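Local coordinates for extracellular solute-binding protein, family 7 (PDB 4PET), which binds pyruvate together with a calcium ion and probably delivers this solute to a TRAP transporter in the periplasm, at residues A[113-123]-A[332-343]. Numbering follows the deposited sequence.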
ATOM      1  N   PHE A 113       9.135  16.007   3.224  1.00 18.01           N
ATOM      2  CA  PHE A 113       7.873  16.622   2.823  1.00 24.81           C
ATOM      3  C   PHE A 113       7.265  16.043   1.532  1.00 23.90           C
ATOM      4  O   PHE A 113       6.324  16.603   0.963  1.00 21.83           O
ATOM      5  CB  PHE A 113       8.039  18.151   2.762  1.00 20.59           C
ATOM      6  CG  PHE A 113       8.713  18.702   3.977  1.00 20.87           C
ATOM      7  CD1 PHE A 113       8.048  18.752   5.192  1.00 28.81           C
ATOM      8  CD2 PHE A 113      10.014  19.118   3.935  1.00 19.27           C
ATOM      9  CE1 PHE A 113       8.683  19.226   6.324  1.00 25.30           C
ATOM     10  CE2 PHE A 113      10.653  19.594   5.077  1.00 18.45           C
ATOM     11  CZ  PHE A 113       9.976  19.656   6.256  1.00 22.21           C
ATOM     12  N   GLY A 114       7.727  14.865   1.134  1.00 19.15           N
ATOM     13  CA  GLY A 114       7.209  14.213  -0.063  1.00 27.30           C
ATOM     14  C   GLY A 114       6.031  13.283   0.146  1.00 27.46           C
ATOM     15  O   GLY A 114       5.142  13.523   0.992  1.00 24.63           O
HETATM   16  N   MSE A 115       5.998  12.223  -0.651  1.00 25.84           N
HETATM   17  CA  MSE A 115       4.817  11.361  -0.710  1.00 22.16           C
HETATM   18  C   MSE A 115       4.830  10.305   0.359  1.00 21.51           C
HETATM   19  O   MSE A 115       5.901   9.844   0.770  1.00 21.42           O
HETATM   20  CB  MSE A 115       4.717  10.689  -2.077  1.00 24.33           C
HETATM   21  CG  MSE A 115       4.099  11.615  -3.083  1.00 25.43           C
HETATM   22 SE   MSE A 115       4.057  10.873  -4.874  0.87 19.29          SE
HETATM   23  CE  MSE A 115       5.896  11.136  -5.333  1.00 19.50           C
ATOM     24  N   ILE A 116       3.638   9.940   0.826  1.00 17.46           N
ATOM     25  CA  ILE A 116       3.506   8.761   1.686  1.00 17.67           C
ATOM     26  C   ILE A 116       3.580   7.530   0.831  1.00 18.40           C
ATOM     27  O   ILE A 116       3.628   7.631  -0.410  1.00 19.94           O
ATOM     28  CB  ILE A 116       2.225   8.781   2.513  1.00 16.90           C
ATOM     29  CG1 ILE A 116       0.975   8.778   1.630  1.00 21.39           C
ATOM     30  CG2 ILE A 116       2.232  10.022   3.374  1.00 20.59           C
ATOM     31  CD1 ILE A 116      -0.334   8.739   2.450  1.00 22.97           C
ATOM     32  N   ALA A 117       3.575   6.363   1.466  1.00 21.15           N
ATOM     33  CA  ALA A 117       3.872   5.126   0.747  1.00 20.30           C
ATOM     34  C   ALA A 117       2.864   4.821  -0.361  1.00 23.03           C
ATOM     35  O   ALA A 117       3.245   4.444  -1.473  1.00 21.12           O
ATOM     36  CB  ALA A 117       3.982   3.947   1.711  1.00 20.42           C
ATOM     37  N   SER A 118       1.578   4.965  -0.062  1.00 18.89           N
ATOM     38  CA  SER A 118       0.569   4.564  -1.033  1.00 22.41           C
ATOM     39  C   SER A 118       0.661   5.474  -2.255  1.00 23.97           C
ATOM     40  O   SER A 118       0.449   5.044  -3.381  1.00 22.92           O
ATOM     41  CB  SER A 118      -0.811   4.648  -0.414  1.00 22.75           C
ATOM     42  OG  SER A 118      -1.086   5.999  -0.069  1.00 24.71           O
ATOM     43  N   GLU A 119       0.999   6.730  -2.024  1.00 18.23           N
ATOM     44  CA  GLU A 119       1.208   7.693  -3.116  1.00 18.11           C
ATOM     45  C   GLU A 119       2.433   7.344  -3.946  1.00 20.36           C
ATOM     46  O   GLU A 119       2.410   7.396  -5.185  1.00 21.08           O
ATOM     47  CB  GLU A 119       1.364   9.100  -2.544  1.00 23.16           C
ATOM     48  CG  GLU A 119       0.131   9.574  -1.776  1.00 20.16           C
ATOM     49  CD  GLU A 119       0.298  10.923  -1.148  1.00 22.04           C
ATOM     50  OE1 GLU A 119      -0.721  11.616  -0.959  1.00 25.14           O
ATOM     51  OE2 GLU A 119       1.435  11.294  -0.797  1.00 19.75           O
ATOM     52  N   GLN A 120       3.516   7.009  -3.271  1.00 21.22           N
ATOM     53  CA  GLN A 120       4.770   6.747  -3.955  1.00 21.96           C
ATOM     54  C   GLN A 120       4.656   5.487  -4.817  1.00 24.60           C
ATOM     55  O   GLN A 120       5.228   5.424  -5.906  1.00 21.65           O
ATOM     56  CB  GLN A 120       5.915   6.654  -2.968  1.00 28.83           C
ATOM     57  CG  GLN A 120       7.278   6.619  -3.624  1.00 30.84           C
ATOM     58  CD  GLN A 120       8.329   6.210  -2.628  1.00 39.03           C
ATOM     59  OE1 GLN A 120       8.150   5.240  -1.885  1.00 38.92           O
ATOM     60  NE2 GLN A 120       9.403   6.961  -2.569  1.00 45.09           N
ATOM     61  N   HIS A 121       3.846   4.522  -4.397  1.00 20.98           N
ATOM     62  CA  HIS A 121       3.652   3.349  -5.228  1.00 22.83           C
ATOM     63  C   HIS A 121       2.916   3.690  -6.537  1.00 21.33           C
ATOM     64  O   HIS A 121       3.276   3.198  -7.590  1.00 19.77           O
ATOM     65  CB  HIS A 121       2.915   2.278  -4.436  1.00 21.50           C
ATOM     66  CG  HIS A 121       3.746   1.691  -3.339  1.00 32.51           C
ATOM     67  ND1 HIS A 121       3.201   1.030  -2.258  1.00 29.67           N
ATOM     68  CD2 HIS A 121       5.088   1.652  -3.170  1.00 29.57           C
ATOM     69  CE1 HIS A 121       4.174   0.614  -1.468  1.00 31.64           C
ATOM     70  NE2 HIS A 121       5.330   0.981  -1.999  1.00 33.33           N
ATOM     71  N   ALA A 122       1.916   4.557  -6.454  1.00 17.41           N
ATOM     72  CA  ALA A 122       1.234   5.069  -7.619  1.00 23.24           C
ATOM     73  C   ALA A 122       2.244   5.757  -8.517  1.00 20.54           C
ATOM     74  O   ALA A 122       2.236   5.589  -9.763  1.00 21.30           O
ATOM     75  CB  ALA A 122       0.154   6.054  -7.198  1.00 16.51           C
ATOM     76  N   TRP A 123       3.090   6.556  -7.896  1.00 19.96           N
ATOM     77  CA  TRP A 123       4.076   7.309  -8.650  1.00 21.09           C
ATOM     78  C   TRP A 123       5.030   6.367  -9.376  1.00 21.69           C
ATOM     79  O   TRP A 123       5.256   6.558 -10.580  1.00 22.26           O
ATOM     80  CB  TRP A 123       4.866   8.272  -7.761  1.00 15.59           C
ATOM     81  CG  TRP A 123       5.969   8.969  -8.512  1.00 17.09           C
ATOM     82  CD1 TRP A 123       5.825   9.970  -9.412  1.00 21.18           C
ATOM     83  CD2 TRP A 123       7.390   8.699  -8.438  1.00 19.32           C
ATOM     84  NE1 TRP A 123       7.053  10.335  -9.926  1.00 24.01           N
ATOM     85  CE2 TRP A 123       8.028   9.573  -9.340  1.00 20.21           C
ATOM     86  CE3 TRP A 123       8.168   7.807  -7.707  1.00 16.55           C
ATOM     87  CZ2 TRP A 123       9.418   9.600  -9.505  1.00 27.34           C
ATOM     88  CZ3 TRP A 123       9.550   7.812  -7.890  1.00 18.88           C
ATOM     89  CH2 TRP A 123      10.163   8.707  -8.777  1.00 20.39           C
ATOM     90  N   LEU A 332       8.218  14.441  -9.367  1.00 22.54           N
ATOM     91  CA  LEU A 332       7.828  14.187  -7.981  1.00 25.14           C
ATOM     92  C   LEU A 332       6.922  15.275  -7.446  1.00 23.46           C
ATOM     93  O   LEU A 332       5.961  14.984  -6.738  1.00 25.84           O
ATOM     94  CB  LEU A 332       9.033  14.065  -7.064  1.00 22.68           C
ATOM     95  CG  LEU A 332       9.828  12.777  -7.173  1.00 22.37           C
ATOM     96  CD1 LEU A 332      11.124  12.938  -6.413  1.00 21.02           C
ATOM     97  CD2 LEU A 332       9.021  11.563  -6.640  1.00 21.18           C
ATOM     98  N   ASN A 333       7.241  16.522  -7.787  1.00 20.87           N
ATOM     99  CA  ASN A 333       6.523  17.672  -7.271  1.00 20.15           C
ATOM    100  C   ASN A 333       5.100  17.749  -7.886  1.00 25.52           C
ATOM    101  O   ASN A 333       4.101  17.861  -7.172  1.00 22.19           O
ATOM    102  CB  ASN A 333       7.353  18.950  -7.516  1.00 25.99           C
ATOM    103  CG  ASN A 333       6.646  20.208  -7.044  1.00 38.92           C
ATOM    104  OD1 ASN A 333       6.262  21.069  -7.849  1.00 42.63           O
ATOM    105  ND2 ASN A 333       6.479  20.329  -5.734  1.00 39.44           N
ATOM    106  N   ASP A 334       5.017  17.633  -9.204  1.00 23.65           N
ATOM    107  CA  ASP A 334       3.723  17.656  -9.883  1.00 24.88           C
ATOM    108  C   ASP A 334       2.899  16.454  -9.472  1.00 19.75           C
ATOM    109  O   ASP A 334       1.711  16.588  -9.251  1.00 23.25           O
ATOM    110  CB  ASP A 334       3.887  17.574 -11.390  1.00 23.03           C
ATOM    111  CG  ASP A 334       4.540  18.790 -11.972  1.00 31.25           C
ATOM    112  OD1 ASP A 334       4.740  19.766 -11.206  1.00 30.10           O
ATOM    113  OD2 ASP A 334       4.850  18.741 -13.188  1.00 27.64           O
ATOM    114  N   TYR A 335       3.524  15.279  -9.401  1.00 23.94           N
ATOM    115  CA  TYR A 335       2.785  14.082  -9.041  1.00 20.97           C
ATOM    116  C   TYR A 335       2.258  14.193  -7.601  1.00 24.40           C
ATOM    117  O   TYR A 335       1.074  13.954  -7.352  1.00 26.98           O
ATOM    118  CB  TYR A 335       3.565  12.787  -9.274  1.00 15.79           C
ATOM    119  CG  TYR A 335       2.606  11.589  -9.355  1.00 15.42           C
ATOM    120  CD1 TYR A 335       2.016  11.229 -10.572  1.00 22.83           C
ATOM    121  CD2 TYR A 335       2.243  10.868  -8.206  1.00 21.56           C
ATOM    122  CE1 TYR A 335       1.116  10.173 -10.652  1.00 23.90           C
ATOM    123  CE2 TYR A 335       1.350   9.813  -8.279  1.00 20.43           C
ATOM    124  CZ  TYR A 335       0.785   9.469  -9.500  1.00 28.27           C
ATOM    125  OH  TYR A 335      -0.115   8.428  -9.563  1.00 24.60           O
ATOM    126  N   LYS A 336       3.102  14.610  -6.668  1.00 20.62           N
ATOM    127  CA  LYS A 336       2.636  14.820  -5.305  1.00 20.83           C
ATOM    128  C   LYS A 336       1.461  15.795  -5.256  1.00 23.41           C
ATOM    129  O   LYS A 336       0.471  15.521  -4.591  1.00 25.07           O
ATOM    130  CB  LYS A 336       3.768  15.266  -4.389  1.00 25.83           C
ATOM    131  CG  LYS A 336       3.287  15.488  -2.945  1.00 28.63           C
ATOM    132  CD  LYS A 336       4.357  16.074  -2.072  1.00 34.05           C
ATOM    133  CE  LYS A 336       4.782  17.432  -2.577  1.00 40.07           C
ATOM    134  NZ  LYS A 336       4.935  18.393  -1.469  1.00 51.65           N
ATOM    135  N   HIS A 337       1.532  16.906  -5.991  1.00 20.73           N
ATOM    136  CA  HIS A 337       0.427  17.865  -5.971  1.00 26.67           C
ATOM    137  C   HIS A 337      -0.896  17.192  -6.396  1.00 27.57           C
ATOM    138  O   HIS A 337      -1.976  17.457  -5.822  1.00 25.20           O
ATOM    139  CB  HIS A 337       0.761  19.071  -6.862  1.00 32.19           C
ATOM    140  CG  HIS A 337      -0.372  20.033  -7.045  1.00 52.18           C
ATOM    141  ND1 HIS A 337      -0.759  20.927  -6.066  1.00 63.61           N
ATOM    142  CD2 HIS A 337      -1.207  20.241  -8.092  1.00 52.80           C
ATOM    143  CE1 HIS A 337      -1.780  21.644  -6.503  1.00 58.26           C
ATOM    144  NE2 HIS A 337      -2.067  21.252  -7.732  1.00 57.50           N
ATOM    145  N   GLN A 338      -0.805  16.320  -7.395  1.00 25.41           N
ATOM    146  CA  GLN A 338      -1.980  15.697  -7.975  1.00 32.16           C
ATOM    147  C   GLN A 338      -2.573  14.630  -7.076  1.00 27.04           C
ATOM    148  O   GLN A 338      -3.778  14.645  -6.794  1.00 27.35           O
ATOM    149  CB  GLN A 338      -1.634  15.076  -9.311  1.00 25.65           C
ATOM    150  CG  GLN A 338      -2.734  14.219  -9.886  1.00 28.54           C
ATOM    151  CD  GLN A 338      -2.429  13.808 -11.299  1.00 33.40           C
ATOM    152  OE1 GLN A 338      -2.118  12.642 -11.580  1.00 33.72           O
ATOM    153  NE2 GLN A 338      -2.495  14.767 -12.199  1.00 31.06           N
ATOM    154  N   ILE A 339      -1.716  13.726  -6.606  1.00 28.45           N
ATOM    155  CA  ILE A 339      -2.184  12.605  -5.789  1.00 27.41           C
ATOM    156  C   ILE A 339      -2.537  13.043  -4.349  1.00 23.31           C
ATOM    157  O   ILE A 339      -3.483  12.521  -3.773  1.00 25.46           O
ATOM    158  CB  ILE A 339      -1.155  11.439  -5.800  1.00 21.10           C
ATOM    159  CG1 ILE A 339      -1.788  10.150  -5.304  1.00 27.28           C
ATOM    160  CG2 ILE A 339       0.124  11.771  -4.959  1.00 20.14           C
ATOM    161  CD1 ILE A 339      -2.807   9.617  -6.225  1.00 33.02           C
ATOM    162  N   ARG A 340      -1.834  14.031  -3.797  1.00 23.83           N
ATOM    163  CA  ARG A 340      -2.111  14.462  -2.420  1.00 27.33           C
ATOM    164  C   ARG A 340      -3.524  14.988  -2.312  1.00 31.49           C
ATOM    165  O   ARG A 340      -4.189  14.858  -1.280  1.00 29.74           O
ATOM    166  CB  ARG A 340      -1.136  15.559  -1.997  1.00 26.66           C
ATOM    167  CG  ARG A 340      -1.436  16.220  -0.640  1.00 28.09           C
ATOM    168  CD  ARG A 340      -1.372  15.239   0.526  1.00 23.26           C
ATOM    169  NE  ARG A 340      -0.206  14.368   0.418  1.00 27.87           N
ATOM    170  CZ  ARG A 340       0.991  14.651   0.926  1.00 25.03           C
ATOM    171  NH1 ARG A 340       1.189  15.775   1.594  1.00 28.27           N
ATOM    172  NH2 ARG A 340       1.997  13.798   0.780  1.00 21.22           N
ATOM    173  N   ALA A 341      -4.006  15.602  -3.378  1.00 23.12           N
ATOM    174  CA  ALA A 341      -5.372  16.113  -3.335  1.00 26.43           C
ATOM    175  C   ALA A 341      -6.346  14.951  -3.071  1.00 24.22           C
ATOM    176  O   ALA A 341      -7.322  15.086  -2.314  1.00 26.03           O
ATOM    177  CB  ALA A 341      -5.702  16.847  -4.641  1.00 27.89           C
ATOM    178  N   TRP A 342      -6.082  13.801  -3.678  1.00 27.85           N
ATOM    179  CA  TRP A 342      -6.946  12.637  -3.505  1.00 27.72           C
ATOM    180  C   TRP A 342      -6.784  12.010  -2.122  1.00 26.47           C
ATOM    181  O   TRP A 342      -7.749  11.554  -1.502  1.00 23.66           O
ATOM    182  CB  TRP A 342      -6.635  11.576  -4.571  1.00 25.00           C
ATOM    183  CG  TRP A 342      -7.277  10.233  -4.270  1.00 24.59           C
ATOM    184  CD1 TRP A 342      -6.640   9.034  -4.122  1.00 28.39           C
ATOM    185  CD2 TRP A 342      -8.672   9.979  -4.043  1.00 24.41           C
ATOM    186  NE1 TRP A 342      -7.550   8.053  -3.835  1.00 27.09           N
ATOM    187  CE2 TRP A 342      -8.805   8.603  -3.770  1.00 29.56           C
ATOM    188  CE3 TRP A 342      -9.820  10.776  -4.060  1.00 24.16           C
ATOM    189  CZ2 TRP A 342     -10.046   8.005  -3.524  1.00 28.20           C
ATOM    190  CZ3 TRP A 342     -11.048  10.186  -3.812  1.00 26.46           C
ATOM    191  CH2 TRP A 342     -11.155   8.820  -3.538  1.00 23.37           C
ATOM    192  N   THR A 343      -5.542  11.924  -1.674  1.00 26.10           N
ATOM    193  CA  THR A 343      -5.255  11.461  -0.326  1.00 27.34           C
ATOM    194  C   THR A 343      -5.998  12.296   0.708  1.00 30.02           C
ATOM    195  O   THR A 343      -6.550  11.751   1.653  1.00 29.79           O
ATOM    196  CB  THR A 343      -3.741  11.569  -0.059  1.00 24.92           C
ATOM    197  OG1 THR A 343      -3.056  10.574  -0.838  1.00 25.00           O
ATOM    198  CG2 THR A 343      -3.429  11.407   1.433  1.00 25.14           C
TER
HETATM  199  O   HOH W   1       3.623  16.491   2.196  1.00 26.64           O
HETATM  200  O   HOH W   2      -3.568   7.923   0.479  1.00 28.12           O
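Arg340 meets Glu119 side-on in a bidentate salt bridge where the N-terminal turn of helix 117-126 crosses the long C-terminal helix 323-353 of this TRAP-type solute-binding fold. Arg340 NE reaches Glu119 OE1 at 3.1 Å and Arg340 NH2 reaches Glu119 OE2 at 3.0 Å, both nearly straight and on the syn lone pairs, with carboxylate and guanidinium only 8° from coplanar. Each oxygen takes a second donor from its anti side, tilted out of the carboxylate plane: Thr343 OG1 donates to Glu119 OE1 at 2.6 Å, and the backbone N of Ile116, the N-cap residue, bonds to OE2. Four bonds thus fix the buried carboxylate's rotation, and an alanine in place of Glu119 would probably leave the Arg340 charge without its mate and the Ile116 N-H without this acceptor. Arg340 NH2 also donates to Gly114 O from above that carbonyl's plane; the same oxygen accepts from Tyr350 OH of the second subunit. A water joins Arg340 NH1 to Phe113 O.

Beyond the polar group, Ile339 CG2 packs on Glu119 CB, and Met115, present as selenomethionine, lays SE at the edge of the Tyr335 ring, a Met-aromatic contact. Trp123 turns an edge toward the face of Tyr335, planes at 61°; with CG trans to the backbone N (chi1 -160°), the Tyr335 ring reaches helix 117-126. The Tyr335 hydroxyl bonds to His278 of the second subunit, tying the crossing to the dimer interface. Outermost, Leu332 CD2 sits over the centre of the six-membered ring of Trp123, 3.5 Å from its centroid.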